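Trigger factor (Thermotoga maritima, PDB 2NSA) probably acts as a ribosome-binding chaperone and peptidyl-prolyl cis-trans isomerase that keeps newly made proteins open, this piece being its C-terminal chaperone domain. Local coordinates at residues Glu115-Glu119 against Ala132-Val136; Glu104-Ser108 against Leu158-Glu162; Ile98-Ala102 against Leu151-Val155; Leu37-Ile43 against Ile92-Ile98. All blocks are in the same frame, centred on the assembly; numbering follows the deposited sequence.

Contact 1: Glu115-Glu119 against Ala132-Val136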
loop_
_atom_site.group_PDB
_atom_site.type_symbol
_atom_site.label_atom_id
_atom_site.label_comp_id
_atom_site.label_asym_id
_atom_site.label_seq_id
_atom_site.Cartn_x
_atom_site.Cartn_y
_atom_site.Cartn_z
ATOM N N GLU A 115 -3.546 19.490 -0.030
ATOM C CA GLU A 115 -2.981 20.580 -0.811
ATOM C C GLU A 115 -1.462 20.491 -0.888
ATOM O O GLU A 115 -0.885 20.662 -1.959
ATOM C CB GLU A 115 -3.397 21.918 -0.207
ATOM C CG GLU A 115 -4.828 22.305 -0.519
ATOM C CD GLU A 115 -5.299 23.474 0.312
ATOM O OE1 GLU A 115 -4.483 24.388 0.559
ATOM O OE2 GLU A 115 -6.482 23.485 0.711
ATOM N N LYS A 116 -0.819 20.227 0.246
ATOM C CA LYS A 116 0.639 20.109 0.286
ATOM C C LYS A 116 1.128 18.968 -0.596
ATOM O O LYS A 116 2.114 19.105 -1.323
ATOM C CB LYS A 116 1.131 19.862 1.715
ATOM C CG LYS A 116 1.138 21.081 2.622
ATOM C CD LYS A 116 1.837 20.746 3.940
ATOM C CE LYS A 116 1.981 21.959 4.846
ATOM N NZ LYS A 116 2.711 21.618 6.102
ATOM N N GLU A 117 0.439 17.836 -0.530
ATOM C CA GLU A 117 0.835 16.688 -1.325
ATOM C C GLU A 117 0.664 16.977 -2.812
ATOM O O GLU A 117 1.497 16.593 -3.629
ATOM C CB GLU A 117 0.006 15.462 -0.945
ATOM C CG GLU A 117 0.684 14.165 -1.311
ATOM C CD GLU A 117 1.925 13.935 -0.480
ATOM O OE1 GLU A 117 1.784 13.670 0.731
ATOM O OE2 GLU A 117 3.038 14.033 -1.030
ATOM N N ALA A 118 -0.423 17.654 -3.169
ATOM C CA ALA A 118 -0.653 17.976 -4.566
ATOM C C ALA A 118 0.475 18.874 -5.066
ATOM O O ALA A 118 0.927 18.733 -6.196
ATOM C CB ALA A 118 -2.004 18.672 -4.738
ATOM N N GLU A 119 0.929 19.795 -4.222
ATOM C CA GLU A 119 2.014 20.696 -4.607
ATOM C C GLU A 119 3.288 19.910 -4.893
ATOM O O GLU A 119 4.003 20.194 -5.857
ATOM C CB GLU A 119 2.277 21.723 -3.503
ATOM C CG GLU A 119 1.062 22.562 -3.136
ATOM C CD GLU A 119 1.382 23.667 -2.145
ATOM O OE1 GLU A 119 2.126 23.409 -1.177
ATOM O OE2 GLU A 119 0.877 24.795 -2.329
ATOM N N ALA A 132 -2.288 21.414 -10.038
ATOM C CA ALA A 132 -2.421 20.158 -9.312
ATOM C C ALA A 132 -3.466 20.267 -8.208
ATOM O O ALA A 132 -4.308 19.382 -8.057
ATOM C CB ALA A 132 -1.071 19.739 -8.726
ATOM N N LYS A 133 -3.415 21.346 -7.431
ATOM C CA LYS A 133 -4.381 21.529 -6.355
ATOM C C LYS A 133 -5.810 21.673 -6.874
ATOM O O LYS A 133 -6.761 21.261 -6.208
ATOM C CB LYS A 133 -3.997 22.735 -5.494
ATOM C CG LYS A 133 -2.812 22.451 -4.580
ATOM C CD LYS A 133 -2.459 23.638 -3.707
ATOM C CE LYS A 133 -1.886 24.774 -4.529
ATOM N NZ LYS A 133 -1.479 25.911 -3.663
ATOM N N SER A 134 -5.959 22.248 -8.063
ATOM C CA SER A 134 -7.281 22.423 -8.661
ATOM C C SER A 134 -7.836 21.087 -9.140
ATOM O O SER A 134 -9.033 20.824 -9.018
ATOM C CB SER A 134 -7.212 23.397 -9.841
ATOM O OG SER A 134 -6.882 24.698 -9.400
ATOM N N LEU A 135 -6.964 20.250 -9.694
ATOM C CA LEU A 135 -7.376 18.935 -10.176
ATOM C C LEU A 135 -7.879 18.094 -9.013
ATOM O O LEU A 135 -8.898 17.405 -9.115
ATOM C CB LEU A 135 -6.205 18.222 -10.864
ATOM C CG LEU A 135 -6.075 18.360 -12.385
ATOM C CD1 LEU A 135 -6.185 19.819 -12.796
ATOM C CD2 LEU A 135 -4.747 17.767 -12.836
ATOM N N VAL A 136 -7.163 18.155 -7.899
ATOM C CA VAL A 136 -7.550 17.393 -6.723
ATOM C C VAL A 136 -8.881 17.893 -6.173
ATOM O O VAL A 136 -9.722 17.107 -5.736
ATOM C CB VAL A 136 -6.466 17.490 -5.635
ATOM C CG1 VAL A 136 -6.915 16.762 -4.375
ATOM C CG2 VAL A 136 -5.169 16.895 -6.166
HETATM O O HOH W 1 -2.488 25.616 -0.508
#

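Contact 2: Glu104-Ser108 against Leu158-Glu162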
loop_
_atom_site.group_PDB
_atom_site.type_symbol
_atom_site.label_atom_id
_atom_site.label_comp_id
_atom_site.label_asym_id
_atom_site.label_seq_id
_atom_site.Cartn_x
_atom_site.Cartn_y
_atom_site.Cartn_z
ATOM N N GLU A 104 -7.935 3.251 14.763
ATOM C CA GLU A 104 -7.509 2.980 16.130
ATOM C C GLU A 104 -6.503 3.994 16.649
ATOM O O GLU A 104 -6.465 4.276 17.848
ATOM C CB GLU A 104 -6.927 1.573 16.246
ATOM C CG GLU A 104 -7.952 0.490 15.989
ATOM C CD GLU A 104 -7.391 -0.897 16.165
ATOM O OE1 GLU A 104 -6.160 -1.063 16.065
ATOM O OE2 GLU A 104 -8.192 -1.825 16.390
ATOM N N LYS A 105 -5.697 4.550 15.752
ATOM C CA LYS A 105 -4.684 5.527 16.140
ATOM C C LYS A 105 -5.131 6.981 16.063
ATOM O O LYS A 105 -4.370 7.882 16.428
ATOM C CB LYS A 105 -3.436 5.342 15.280
ATOM C CG LYS A 105 -2.690 4.060 15.579
ATOM C CD LYS A 105 -1.445 3.962 14.733
ATOM C CE LYS A 105 -0.484 2.962 15.330
ATOM N NZ LYS A 105 -0.116 3.376 16.716
ATOM N N GLY A 106 -6.349 7.211 15.588
ATOM C CA GLY A 106 -6.854 8.571 15.481
ATOM C C GLY A 106 -6.179 9.372 14.384
ATOM O O GLY A 106 -6.043 10.590 14.484
ATOM N N ILE A 107 -5.760 8.688 13.324
ATOM C CA ILE A 107 -5.089 9.333 12.203
ATOM C C ILE A 107 -6.092 9.657 11.097
ATOM O O ILE A 107 -6.976 8.850 10.791
ATOM C CB ILE A 107 -3.985 8.415 11.628
ATOM C CG1 ILE A 107 -3.017 8.008 12.743
ATOM C CG2 ILE A 107 -3.242 9.129 10.496
ATOM C CD1 ILE A 107 -2.419 9.189 13.495
ATOM N N SER A 108 -5.944 10.839 10.501
ATOM C CA SER A 108 -6.831 11.288 9.431
ATOM C C SER A 108 -6.050 12.181 8.466
ATOM O O SER A 108 -4.850 12.381 8.639
ATOM C CB SER A 108 -8.004 12.067 10.030
ATOM O OG SER A 108 -9.015 12.303 9.066
ATOM N N LEU A 158 4.203 5.549 11.430
ATOM C CA LEU A 158 3.962 5.446 12.868
ATOM C C LEU A 158 4.292 4.049 13.383
ATOM O O LEU A 158 4.904 3.899 14.444
ATOM C CB LEU A 158 2.504 5.782 13.194
ATOM C CG LEU A 158 2.123 7.262 13.177
ATOM C CD1 LEU A 158 0.605 7.402 13.220
ATOM C CD2 LEU A 158 2.759 7.967 14.374
ATOM N N LEU A 159 3.883 3.019 12.651
ATOM C CA LEU A 159 4.178 1.663 13.089
ATOM C C LEU A 159 5.683 1.423 13.132
ATOM O O LEU A 159 6.200 0.873 14.103
ATOM C CB LEU A 159 3.512 0.633 12.169
ATOM C CG LEU A 159 1.983 0.608 12.183
ATOM C CD1 LEU A 159 1.495 -0.396 11.142
ATOM C CD2 LEU A 159 1.464 0.238 13.570
ATOM N N LEU A 160 6.390 1.839 12.085
ATOM C CA LEU A 160 7.835 1.643 12.046
ATOM C C LEU A 160 8.526 2.357 13.198
ATOM O O LEU A 160 9.499 1.846 13.761
ATOM C CB LEU A 160 8.405 2.146 10.723
ATOM C CG LEU A 160 7.947 1.411 9.466
ATOM C CD1 LEU A 160 8.579 2.070 8.257
ATOM C CD2 LEU A 160 8.339 -0.064 9.548
ATOM N N GLN A 161 8.029 3.539 13.543
ATOM C CA GLN A 161 8.611 4.319 14.627
ATOM C C GLN A 161 8.275 3.741 16.002
ATOM O O GLN A 161 8.803 4.195 17.020
ATOM C CB GLN A 161 8.158 5.780 14.517
ATOM C CG GLN A 161 8.875 6.526 13.389
ATOM C CD GLN A 161 8.168 7.792 12.940
ATOM O OE1 GLN A 161 7.395 8.387 13.689
ATOM N NE2 GLN A 161 8.447 8.221 11.713
ATOM N N GLU A 162 7.409 2.733 16.027
ATOM C CA GLU A 162 7.031 2.088 17.283
ATOM C C GLU A 162 7.859 0.827 17.522
ATOM O O GLU A 162 7.779 0.217 18.587
ATOM C CB GLU A 162 5.543 1.722 17.281
ATOM C CG GLU A 162 4.604 2.907 17.164
ATOM C CD GLU A 162 3.145 2.487 17.124
ATOM O OE1 GLU A 162 2.833 1.472 16.470
ATOM O OE2 GLU A 162 2.312 3.178 17.739
#

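Contact 3: Ile98-Ala102 against Leu151-Val155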
loop_
_atom_site.group_PDB
_atom_site.type_symbol
_atom_site.label_atom_id
_atom_site.label_comp_id
_atom_site.label_asym_id
_atom_site.label_seq_id
_atom_site.Cartn_x
_atom_site.Cartn_y
_atom_site.Cartn_z
ATOM N N ILE A 98 -4.778 -1.373 7.330
ATOM C CA ILE A 98 -4.319 0.014 7.359
ATOM C C ILE A 98 -5.441 0.952 7.778
ATOM O O ILE A 98 -5.247 1.848 8.617
ATOM C CB ILE A 98 -3.749 0.432 5.979
ATOM C CG1 ILE A 98 -2.433 -0.313 5.742
ATOM C CG2 ILE A 98 -3.522 1.940 5.921
ATOM C CD1 ILE A 98 -1.981 -0.353 4.305
ATOM N N GLU A 99 -6.622 0.733 7.212
ATOM C CA GLU A 99 -7.774 1.573 7.536
ATOM C C GLU A 99 -8.132 1.444 9.018
ATOM O O GLU A 99 -8.374 2.451 9.698
ATOM C CB GLU A 99 -8.971 1.197 6.654
ATOM C CG GLU A 99 -10.082 2.227 6.696
ATOM C CD GLU A 99 -11.071 2.067 5.554
ATOM O OE1 GLU A 99 -10.749 2.458 4.404
ATOM O OE2 GLU A 99 -12.169 1.542 5.810
ATOM N N VAL A 100 -8.139 0.214 9.522
ATOM C CA VAL A 100 -8.454 -0.019 10.928
ATOM C C VAL A 100 -7.398 0.595 11.838
ATOM O O VAL A 100 -7.740 1.180 12.865
ATOM C CB VAL A 100 -8.582 -1.522 11.246
ATOM C CG1 VAL A 100 -8.683 -1.735 12.760
ATOM C CG2 VAL A 100 -9.835 -2.079 10.582
ATOM N N LEU A 101 -6.123 0.464 11.484
ATOM C CA LEU A 101 -5.088 1.051 12.333
ATOM C C LEU A 101 -5.221 2.570 12.339
ATOM O O LEU A 101 -4.991 3.211 13.367
ATOM C CB LEU A 101 -3.684 0.639 11.868
ATOM C CG LEU A 101 -3.372 -0.839 12.142
ATOM C CD1 LEU A 101 -2.081 -1.250 11.450
ATOM C CD2 LEU A 101 -3.270 -1.060 13.651
ATOM N N ALA A 102 -5.608 3.157 11.211
ATOM C CA ALA A 102 -5.758 4.609 11.174
ATOM C C ALA A 102 -6.869 5.007 12.135
ATOM O O ALA A 102 -6.739 5.983 12.874
ATOM C CB ALA A 102 -6.079 5.089 9.762
ATOM N N LEU A 151 -2.738 8.880 4.126
ATOM C CA LEU A 151 -3.134 8.150 5.328
ATOM C C LEU A 151 -2.288 6.898 5.530
ATOM O O LEU A 151 -1.792 6.640 6.628
ATOM C CB LEU A 151 -4.613 7.753 5.240
ATOM C CG LEU A 151 -5.217 7.107 6.482
ATOM C CD1 LEU A 151 -5.450 8.199 7.536
ATOM C CD2 LEU A 151 -6.543 6.450 6.137
ATOM N N LYS A 152 -2.143 6.118 4.464
ATOM C CA LYS A 152 -1.366 4.888 4.493
ATOM C C LYS A 152 0.083 5.168 4.871
ATOM O O LYS A 152 0.658 4.456 5.696
ATOM C CB LYS A 152 -1.444 4.219 3.121
ATOM C CG LYS A 152 -0.596 2.984 2.956
ATOM C CD LYS A 152 -0.883 2.365 1.595
ATOM C CE LYS A 152 -0.116 1.090 1.376
ATOM N NZ LYS A 152 -0.326 0.606 -0.020
ATOM N N ARG A 153 0.669 6.209 4.285
ATOM C CA ARG A 153 2.052 6.548 4.602
ATOM C C ARG A 153 2.199 6.912 6.076
ATOM O O ARG A 153 3.161 6.503 6.726
ATOM C CB ARG A 153 2.554 7.715 3.738
ATOM C CG ARG A 153 4.001 8.109 4.035
ATOM C CD ARG A 153 4.955 6.918 3.912
ATOM N NE ARG A 153 5.209 6.517 2.531
ATOM C CZ ARG A 153 5.909 7.233 1.654
ATOM N NH1 ARG A 153 6.433 8.400 2.009
ATOM N NH2 ARG A 153 6.098 6.773 0.423
ATOM N N LYS A 154 1.244 7.664 6.609
ATOM C CA LYS A 154 1.318 8.055 8.009
ATOM C C LYS A 154 1.185 6.849 8.933
ATOM O O LYS A 154 1.908 6.736 9.919
ATOM C CB LYS A 154 0.251 9.110 8.313
ATOM C CG LYS A 154 0.561 10.425 7.610
ATOM C CD LYS A 154 -0.646 11.321 7.442
ATOM C CE LYS A 154 -1.194 11.767 8.769
ATOM N NZ LYS A 154 -2.194 12.854 8.589
ATOM N N VAL A 155 0.279 5.934 8.606
ATOM C CA VAL A 155 0.103 4.751 9.431
ATOM C C VAL A 155 1.360 3.886 9.399
ATOM O O VAL A 155 1.834 3.435 10.443
ATOM C CB VAL A 155 -1.126 3.926 8.977
ATOM C CG1 VAL A 155 -1.182 2.596 9.728
ATOM C CG2 VAL A 155 -2.398 4.723 9.241
#

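Contact 4: Leu37-Ile43 against Ile92-Ile98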
loop_
_atom_site.group_PDB
_atom_site.type_symbol
_atom_site.label_atom_id
_atom_site.label_comp_id
_atom_site.label_asym_id
_atom_site.label_seq_id
_atom_site.Cartn_x
_atom_site.Cartn_y
_atom_site.Cartn_z
ATOM N N LEU A 37 1.725 -7.374 6.783
ATOM C CA LEU A 37 0.443 -6.930 7.323
ATOM C C LEU A 37 -0.769 -7.817 7.010
ATOM O O LEU A 37 -1.598 -8.058 7.881
ATOM C CB LEU A 37 0.159 -5.484 6.891
ATOM C CG LEU A 37 0.895 -4.397 7.687
ATOM C CD1 LEU A 37 0.607 -3.021 7.091
ATOM C CD2 LEU A 37 0.445 -4.446 9.147
ATOM N N PRO A 38 -0.888 -8.325 5.771
ATOM C CA PRO A 38 -2.042 -9.174 5.441
ATOM C C PRO A 38 -2.215 -10.395 6.348
ATOM O O PRO A 38 -3.318 -10.923 6.486
ATOM C CB PRO A 38 -1.770 -9.588 3.993
ATOM C CG PRO A 38 -0.965 -8.462 3.454
ATOM C CD PRO A 38 -0.023 -8.139 4.594
ATOM N N GLU A 39 -1.125 -10.835 6.964
ATOM C CA GLU A 39 -1.154 -12.012 7.829
ATOM C C GLU A 39 -1.930 -11.880 9.136
ATOM O O GLU A 39 -2.325 -12.888 9.721
ATOM C CB GLU A 39 0.278 -12.447 8.138
ATOM C CG GLU A 39 0.990 -13.096 6.963
ATOM C CD GLU A 39 2.457 -13.368 7.244
ATOM O OE1 GLU A 39 2.799 -13.640 8.414
ATOM O OE2 GLU A 39 3.264 -13.319 6.289
ATOM N N ILE A 40 -2.163 -10.653 9.588
ATOM C CA ILE A 40 -2.861 -10.445 10.852
ATOM C C ILE A 40 -4.340 -10.104 10.749
ATOM O O ILE A 40 -4.933 -9.590 11.701
ATOM C CB ILE A 40 -2.163 -9.357 11.686
ATOM C CG1 ILE A 40 -2.256 -8.003 10.978
ATOM C CG2 ILE A 40 -0.702 -9.737 11.893
ATOM C CD1 ILE A 40 -1.757 -6.840 11.818
ATOM N N VAL A 41 -4.940 -10.386 9.597
ATOM C CA VAL A 41 -6.358 -10.113 9.418
ATOM C C VAL A 41 -7.019 -11.186 8.563
ATOM O O VAL A 41 -6.367 -11.832 7.746
ATOM C CB VAL A 41 -6.589 -8.724 8.768
ATOM C CG1 VAL A 41 -6.095 -8.726 7.334
ATOM C CG2 VAL A 41 -8.060 -8.353 8.837
ATOM N N GLU A 42 -8.317 -11.377 8.772
ATOM C CA GLU A 42 -9.080 -12.357 8.017
ATOM C C GLU A 42 -10.196 -11.652 7.257
ATOM O O GLU A 42 -10.884 -10.786 7.800
ATOM C CB GLU A 42 -9.685 -13.406 8.955
ATOM C CG GLU A 42 -10.571 -12.817 10.042
ATOM C CD GLU A 42 -11.349 -13.875 10.799
ATOM O OE1 GLU A 42 -12.191 -14.555 10.171
ATOM O OE2 GLU A 42 -11.118 -14.026 12.019
ATOM N N ILE A 43 -10.361 -12.026 5.993
ATOM C CA ILE A 43 -11.390 -11.452 5.133
ATOM C C ILE A 43 -12.303 -12.576 4.660
ATOM O O ILE A 43 -11.831 -13.609 4.183
ATOM C CB ILE A 43 -10.778 -10.793 3.871
ATOM C CG1 ILE A 43 -9.837 -9.651 4.261
ATOM C CG2 ILE A 43 -11.893 -10.296 2.954
ATOM C CD1 ILE A 43 -10.537 -8.387 4.713
ATOM N N ILE A 92 -6.487 -6.487 -0.421
ATOM C CA ILE A 92 -7.744 -6.237 0.275
ATOM C C ILE A 92 -7.516 -6.326 1.782
ATOM O O ILE A 92 -8.005 -5.484 2.547
ATOM C CB ILE A 92 -8.828 -7.247 -0.160
ATOM C CG1 ILE A 92 -9.205 -6.977 -1.618
ATOM C CG2 ILE A 92 -10.084 -7.093 0.700
ATOM C CD1 ILE A 92 -10.181 -8.011 -2.198
ATOM N N LYS A 93 -6.780 -7.349 2.210
ATOM C CA LYS A 93 -6.475 -7.512 3.628
ATOM C C LYS A 93 -5.629 -6.350 4.135
ATOM O O LYS A 93 -5.904 -5.780 5.197
ATOM C CB LYS A 93 -5.717 -8.818 3.867
ATOM C CG LYS A 93 -6.560 -10.057 3.676
ATOM C CD LYS A 93 -5.718 -11.305 3.872
ATOM C CE LYS A 93 -6.534 -12.558 3.713
ATOM N NZ LYS A 93 -5.678 -13.770 3.859
ATOM N N ARG A 94 -4.602 -6.003 3.366
ATOM C CA ARG A 94 -3.700 -4.925 3.731
ATOM C C ARG A 94 -4.447 -3.607 3.892
ATOM O O ARG A 94 -4.249 -2.884 4.875
ATOM C CB ARG A 94 -2.606 -4.770 2.670
ATOM C CG ARG A 94 -1.411 -3.961 3.139
ATOM C CD ARG A 94 -0.308 -3.879 2.088
ATOM N NE ARG A 94 0.175 -5.187 1.656
ATOM C CZ ARG A 94 -0.198 -5.786 0.528
ATOM N NH1 ARG A 94 -1.061 -5.193 -0.281
ATOM N NH2 ARG A 94 0.309 -6.970 0.198
ATOM N N ASP A 95 -5.305 -3.281 2.930
ATOM C CA ASP A 95 -6.039 -2.030 3.029
ATOM C C ASP A 95 -6.976 -2.008 4.236
ATOM O O ASP A 95 -7.139 -0.970 4.872
ATOM C CB ASP A 95 -6.789 -1.735 1.727
ATOM C CG ASP A 95 -5.844 -1.388 0.585
ATOM O OD1 ASP A 95 -4.653 -1.132 0.858
ATOM O OD2 ASP A 95 -6.292 -1.363 -0.585
ATOM N N ARG A 96 -7.585 -3.145 4.564
ATOM C CA ARG A 96 -8.458 -3.196 5.732
ATOM C C ARG A 96 -7.627 -2.951 7.001
ATOM O O ARG A 96 -8.026 -2.166 7.876
ATOM C CB ARG A 96 -9.153 -4.557 5.824
ATOM C CG ARG A 96 -9.896 -4.784 7.143
ATOM C CD ARG A 96 -11.026 -3.797 7.360
ATOM N NE ARG A 96 -11.769 -4.154 8.573
ATOM C CZ ARG A 96 -12.618 -3.352 9.210
ATOM N NH1 ARG A 96 -12.849 -2.125 8.760
ATOM N NH2 ARG A 96 -13.228 -3.777 10.307
ATOM N N VAL A 97 -6.477 -3.614 7.106
ATOM C CA VAL A 97 -5.609 -3.450 8.279
ATOM C C VAL A 97 -5.165 -1.996 8.438
ATOM O O VAL A 97 -5.183 -1.442 9.545
ATOM C CB VAL A 97 -4.345 -4.347 8.186
ATOM C CG1 VAL A 97 -3.425 -4.083 9.382
ATOM C CG2 VAL A 97 -4.752 -5.802 8.155
ATOM N N ILE A 98 -4.778 -1.373 7.330
ATOM C CA ILE A 98 -4.319 0.014 7.359
ATOM C C ILE A 98 -5.441 0.952 7.778
ATOM O O ILE A 98 -5.247 1.848 8.617
ATOM C CB ILE A 98 -3.749 0.432 5.979
ATOM C CG1 ILE A 98 -2.433 -0.313 5.742
ATOM C CG2 ILE A 98 -3.522 1.940 5.921
ATOM C CD1 ILE A 98 -1.981 -0.353 4.305
HETATM O O HOH W 2 -4.441 -13.480 6.348
#

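Contact 1: Glu115-Glu119 against Ala132-Val136
Lys133 and Glu119 form the one direct charged link between helix 111-125 and helix 129-138 in this contact. Lys133 NZ donates to Glu119 OE2 at 2.9 Å. The ammonium meets the anti side of the carboxylate, 17° out of its plane. A bend at chi3 (-69°) turns the end of the lysine toward the acid. A second acid is tied in through water: the water donates to Glu115 OE1 at 2.6 Å, and its link to Lys133 NZ is long and weak. The charges lie at the outer edge of the contact, with Glu115 exposed.

The apolar part lies behind them. Ala118 points at the other helix, and its CB sits 3.9 Å from both Lys133 CG and Val136 CG2. On the other helix, Ala132 CB comes to 3.4 Å from Ala118 O, so a methyl rests against a backbone oxygen. The lysine chain does double duty. Its CG lies over Glu115 O, and Lys133 CD packs against Glu119 CG at 3.7 Å. Replacing Lys133 with an alanine would probably leave the Glu119 carboxylate without its cation and strip the aliphatic cover from Ala118.

The small residues allow a close approach. The CA atoms of Ala118 and Lys133 are 5.5 Å apart, and the axes approach to 8.7 Å at 129° between directions. Ala132 also touches Ala122 and Trp125, while Val136 reaches Leu142 of helix 140-160. The arrangement is a splayed helical hairpin: two consecutive helices joined by a short connection, closed by alanines inside and a salt bridge outside.

Contact 2: Glu104-Ser108 against Leu158-Glu162
Ile107 and Leu158 meet tip to tip in the tight part of this contact. Ile107 CD1 lies 3.5 Å from Leu158 CD1. Ile107 CG1 backs this up at 3.7 Å from Leu158 CD1, so one leucine branch takes both carbons. Gly106, the first residue to leave helical angles, has positive phi (71°) in a Schellman motif. Ile107 follows this turn, which probably helps direct it to the other helix.

The other side is looser and polar. Lys105 and Glu162 reach for each other from their own helix ends and join in a salt bridge. Lys105 NZ donates to Glu162 OE2 at 2.6 Å, on the syn side but 29° out of the carboxylate plane. The lysine runs nearly straight until its last torsion, where a bend (chi4 -59°) turns the ammonium to the acid. Lys105 CE rests on Leu159 CD2 at 3.8 Å. The aliphatic chain therefore spans the distance between the two helix ends: the nearest CA atoms, of Lys105 and Leu158, are 9.2 Å apart. Lys105 and Glu162 remain partly exposed.

The contact joins the C-terminal ends of helix 77-105 and helix 140-160. Leu159 continues inward to Leu33 of helix 25-36. Ile107 also packs on Lys154 and Leu151, one and two turns back from Leu158. Beyond it, Ser108 O accepts a hydrogen bond from Lys154 NZ as the chain leads on to helix 111-125.

Contact 3: Ile98-Ala102 against Leu151-Val155
Ala102 and Val155 mark one close point between two helix segments that cross at 70°, their axes 9.7 Å apart at closest approach and the CA atoms of this pair 6.1 Å apart. The CB of Ala102 points toward the other helix, and this small side chain is enclosed by two larger ones. Ala102 CB lies 3.7 Å from Val155 CG2. Leu151 closes in from the other helix too: CG, CD1 and CD2 of Leu151 all lie 3.9 Å from Ala102 CB.

Val155 uses both branches. While CG2 rests on Ala102, Val155 CG1 turns to Leu101 CB at 3.8 Å. Its first torsion (172°) sets CG1 anti to the backbone N and CG2 beside it, so the fork straddles neighbouring residues of helix 77-105. No hydrogen bond links the two segments.

This is apolar helix-helix packing in the largely buried middle of the all-helical C-terminal domain. It joins helix 77-105 to helix 140-160, which are distant in sequence.

At the other end, Ile98 takes over. Ile98 CG2 lies over the backbone of Lys152, 3.9 Å from Lys152 CA. Ile98 CD1 crosses the extended chain of Lys152 at a slant, 3.8 Å from Lys152 CE and at similar distances from CG and CD. With CG anti to the backbone N (chi1 175°), the lysine chain runs past the isoleucine and offers its methylenes to it. Ile98 and Lys152 both also touch Leu34 of helix 25-36, and Trp148 packs on Ile98 from one turn earlier in helix 140-160.

Contact 4: Leu37-Ile43 against Ile92-Ile98
Val41 and Val97 make the tightest apolar pair here, with Val41 CG1 3.3 Å from Val97 CG2. The two valines run past one another, each pointing back toward the other's backbone. In Val41, CG1 stands between the backbone N and the carbonyl carbon (chi1 68°), which brings it up to Val97 and Lys93. The other branch of Val97, CG1, packs on Leu37 CD2 at 3.9 Å and on Ile40 CD1. Ile43 CD1 extends the apolar strip toward Ile92 CG2.

Lys93 adds an aliphatic chain to this packing. Lys93 CB lies 3.5 Å from Val41 CG1, and Lys93 CG 3.4 Å from Ile43 CG1, both close. The chain is extended beyond CG, running by Pro38 O and carrying the ammonium to a water. Lys93 NZ donates to this water at 2.8 Å, and the water donates to Pro38 O. With an alanine in the place of Lys93, a gap would probably open beside Ile43 and the water would lose its ammonium donor.

The proline ring of Pro38 flanks the arginine chain, with Pro38 CG 3.8 Å from Arg94 NH2. The guanidinium has stronger partners elsewhere: NH1 pairs with Asp91, and NE bonds to Leu34 O.

The segment 37-43 lies between helix 25-36 and helix 47-64, and packs along helix 77-105. Leu37 also reaches Leu9 of helix 6-12 and Leu156 of helix 140-160, and Ile40 touches Leu6.

How the contacts relate
Contacts 2 and 3 hold the same two helices, 77-105 and 140-160, about 7 Å apart between centres. Contact 3 is the buried core contact, without any hydrogen bond across it. Contact 2 lies at the surface, where a salt bridge joins the packing. The two touch directly: Ile107 N probably bonds to Ala102 O. Contact 4 shares Ile98 and the long helix 77-105 with contact 3, but adds a loop and a water link rather than an ion pair. Contact 1 stands apart, about 21 Å from contact 3 between centres. Partly buried and nested within the loops closed by contacts 2 and 3, it sets a salt bridge beside alanines, as contact 2 does beside apolar tips.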